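Local coordinates for protein lectin (Cicer arietinum, PDB 4YEH) that binds a magnesium ion in the central channel of its four-bladed hemopexin-type propeller and probably takes part in metal ion transport, at residues Ala168-Ala173 with Ala182-Gly187. Sequence-based numbering, arbitrary orientation.
Sequences AGMDSA and AYLFKG. With MG (magnesium ion), chain C.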
ATOM      1  N   ALA A 168     -26.514  -8.063   0.370  1.00 27.22           N
ATOM      2  CA  ALA A 168     -25.520  -7.886   1.427  1.00 26.18           C
ATOM      3  C   ALA A 168     -24.121  -7.737   0.868  1.00 28.09           C
ATOM      4  O   ALA A 168     -23.145  -7.728   1.622  1.00 31.39           O
ATOM      5  CB  ALA A 168     -25.552  -9.081   2.391  1.00 29.03           C
ATOM      6  N   GLY A 169     -23.993  -7.642  -0.450  1.00 29.02           N
ATOM      7  CA  GLY A 169     -22.700  -7.293  -1.009  1.00 28.76           C
ATOM      8  C   GLY A 169     -22.393  -7.665  -2.448  1.00 28.36           C
ATOM      9  O   GLY A 169     -22.803  -8.751  -2.925  1.00 30.57           O
ATOM     10  N   MET A 170     -21.684  -6.760  -3.134  1.00 22.96           N
ATOM     11  CA  MET A 170     -21.192  -7.050  -4.465  1.00 22.81           C
ATOM     12  C   MET A 170     -19.692  -7.037  -4.525  1.00 20.87           C
ATOM     13  O   MET A 170     -19.062  -6.107  -4.007  1.00 20.84           O
ATOM     14  CB  MET A 170     -21.738  -6.078  -5.471  1.00 24.04           C
ATOM     15  CG  MET A 170     -23.213  -6.243  -5.552  1.00 27.66           C
ATOM     16  SD  MET A 170     -24.034  -4.666  -5.540  1.00 38.52           S
ATOM     17  CE  MET A 170     -25.596  -5.146  -4.804  1.00 32.72           C
ATOM     18  N   ASP A 171     -19.172  -8.059  -5.208  1.00 17.71           N
ATOM     19  CA  ASP A 171     -17.787  -8.390  -5.330  1.00 16.33           C
ATOM     20  C   ASP A 171     -17.112  -7.542  -6.430  1.00 15.40           C
ATOM     21  O   ASP A 171     -15.913  -7.195  -6.370  1.00 14.34           O
ATOM     22  CB  ASP A 171     -17.712  -9.896  -5.710  1.00 17.02           C
ATOM     23  CG  ASP A 171     -17.680 -10.877  -4.481  1.00 18.72           C
ATOM     24  OD1 ASP A 171     -17.487 -12.125  -4.724  1.00 18.93           O
ATOM     25  OD2 ASP A 171     -17.772 -10.440  -3.292  1.00 17.60           O
ATOM     26  N   SER A 172     -17.885  -7.255  -7.456  1.00 14.55           N
ATOM     27  CA  SER A 172     -17.385  -6.549  -8.621  1.00 15.45           C
ATOM     28  C   SER A 172     -18.552  -5.871  -9.361  1.00 14.84           C
ATOM     29  O   SER A 172     -19.674  -6.311  -9.220  1.00 15.37           O
ATOM     30  CB  SER A 172     -16.617  -7.511  -9.502  1.00 16.37           C
ATOM     31  OG  SER A 172     -16.556  -7.105 -10.880  1.00 20.51           O
ATOM     32  N   ALA A 173     -18.304  -4.772 -10.077  1.00 15.09           N
ATOM     33  CA  ALA A 173     -19.345  -4.118 -10.928  1.00 15.67           C
ATOM     34  C   ALA A 173     -18.762  -3.334 -12.078  1.00 15.73           C
ATOM     35  O   ALA A 173     -17.627  -2.935 -12.023  1.00 16.64           O
ATOM     36  CB  ALA A 173     -20.240  -3.191 -10.124  1.00 14.87           C
ATOM     37  N   ALA A 182     -26.065  -1.590 -15.865  1.00 25.75           N
ATOM     38  CA  ALA A 182     -24.837  -1.953 -15.232  1.00 25.75           C
ATOM     39  C   ALA A 182     -24.848  -3.445 -14.959  1.00 28.39           C
ATOM     40  O   ALA A 182     -25.919  -4.031 -14.793  1.00 29.38           O
ATOM     41  CB  ALA A 182     -24.641  -1.142 -13.951  1.00 24.23           C
ATOM     42  N   TYR A 183     -23.666  -4.071 -14.948  1.00 26.92           N
ATOM     43  CA  TYR A 183     -23.548  -5.471 -14.532  1.00 24.54           C
ATOM     44  C   TYR A 183     -22.952  -5.658 -13.136  1.00 22.48           C
ATOM     45  O   TYR A 183     -22.041  -4.940 -12.771  1.00 23.27           O
ATOM     46  CB  TYR A 183     -22.703  -6.221 -15.536  1.00 25.30           C
ATOM     47  CG  TYR A 183     -23.246  -6.177 -16.932  1.00 27.52           C
ATOM     48  CD1 TYR A 183     -24.107  -7.187 -17.405  1.00 27.92           C
ATOM     49  CD2 TYR A 183     -22.895  -5.154 -17.798  1.00 27.17           C
ATOM     50  CE1 TYR A 183     -24.582  -7.164 -18.703  1.00 26.12           C
ATOM     51  CE2 TYR A 183     -23.378  -5.115 -19.098  1.00 25.10           C
ATOM     52  CZ  TYR A 183     -24.213  -6.123 -19.540  1.00 26.04           C
ATOM     53  OH  TYR A 183     -24.702  -6.104 -20.817  1.00 25.46           O
ATOM     54  N   LEU A 184     -23.436  -6.668 -12.398  1.00 21.79           N
ATOM     55  CA  LEU A 184     -23.036  -6.934 -11.013  1.00 20.70           C
ATOM     56  C   LEU A 184     -22.715  -8.408 -10.792  1.00 20.03           C
ATOM     57  O   LEU A 184     -23.372  -9.302 -11.373  1.00 18.93           O
ATOM     58  CB  LEU A 184     -24.094  -6.527 -10.002  1.00 19.51           C
ATOM     59  CG  LEU A 184     -24.867  -5.220 -10.032  1.00 19.50           C
ATOM     60  CD1 LEU A 184     -26.109  -5.412  -9.180  1.00 19.09           C
ATOM     61  CD2 LEU A 184     -24.045  -4.004  -9.578  1.00 17.43           C
ATOM     62  N   PHE A 185     -21.739  -8.649  -9.911  1.00 18.51           N
ATOM     63  CA  PHE A 185     -21.061  -9.946  -9.837  1.00 20.15           C
ATOM     64  C   PHE A 185     -20.776 -10.337  -8.406  1.00 20.22           C
ATOM     65  O   PHE A 185     -20.184  -9.576  -7.665  1.00 20.56           O
ATOM     66  CB  PHE A 185     -19.724  -9.904 -10.595  1.00 18.78           C
ATOM     67  CG  PHE A 185     -19.846  -9.513 -12.039  1.00 19.38           C
ATOM     68  CD1 PHE A 185     -19.895  -8.155 -12.416  1.00 19.08           C
ATOM     69  CD2 PHE A 185     -19.912 -10.485 -13.034  1.00 19.85           C
ATOM     70  CE1 PHE A 185     -19.977  -7.773 -13.754  1.00 18.36           C
ATOM     71  CE2 PHE A 185     -20.003 -10.093 -14.369  1.00 20.93           C
ATOM     72  CZ  PHE A 185     -20.022  -8.731 -14.718  1.00 19.03           C
ATOM     73  N   LYS A 186     -21.184 -11.530  -8.026  1.00 20.54           N
ATOM     74  CA  LYS A 186     -20.875 -12.011  -6.699  1.00 23.76           C
ATOM     75  C   LYS A 186     -20.709 -13.509  -6.784  1.00 27.25           C
ATOM     76  O   LYS A 186     -21.677 -14.216  -7.027  1.00 32.08           O
ATOM     77  CB  LYS A 186     -22.010 -11.675  -5.745  1.00 23.19           C
ATOM     78  CG  LYS A 186     -21.694 -11.856  -4.287  1.00 24.78           C
ATOM     79  CD  LYS A 186     -22.966 -11.793  -3.459  1.00 24.42           C
ATOM     80  CE  LYS A 186     -22.630 -11.627  -1.997  1.00 26.93           C
ATOM     81  NZ  LYS A 186     -23.837 -11.242  -1.228  1.00 26.39           N
ATOM     82  N   GLY A 187     -19.499 -14.019  -6.583  1.00 28.25           N
ATOM     83  CA  GLY A 187     -19.297 -15.450  -6.803  1.00 26.87           C
ATOM     84  C   GLY A 187     -19.443 -15.773  -8.287  1.00 25.95           C
ATOM     85  O   GLY A 187     -18.841 -15.099  -9.146  1.00 26.94           O
TER
HETATM   86 MG    MG C 301     -13.964  -6.405  -4.903  1.00 12.85          MG
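The carbonyl oxygen of F185 is gripped by two successive backbone amides, D171 N at 3.1 Å and S172 N at 3.3 Å, which makes D171 and S172 a classic beta bulge opposite F185. D171 N lies nearly in line with the F185 C=O (C=O...N angle 164°), although its N-H is bent away from that line, and S172 N stands somewhat out of the carbonyl plane. A weak return bond from F185 N to S172 O closes the pair, and that same S172 oxygen sits at the edge of the F185 ring, in its plane. Beyond it, A173 and L184 form a non-hydrogen-bonded pair, in which A173 CA-H approaches Y183 O, CA to O 3.4 Å. The small A173 methyl and M170 SD both pack on L184 CD2.

Past the bulge, the D171 and K186 side chains cross at about a right angle, and D171 OD1 takes a weak bond from G187 N. With CG anti to the backbone N (chi1 -168°) and the rest extended, K186 runs its aliphatic carbons past G169 O, CE at 3.0 Å, and its NZ bonds to I165 O. G169 adopts backbone angles at which a side chain would strike the preceding carbonyl.

The side chains of S172 and F185, on the same face of the sheet, touch I3 of strand 3-8, and W214 meets the F185 ring. The bulge lies where the blade's inner strand begins, and D171 O points to the magnesium ion at 2.6 Å, beside N4 OD1, D62 O and D118 O. Main-chain oxygens thus supply most of the protein ligands, and the hairpin's hydrogen bonds probably help hold this one in position.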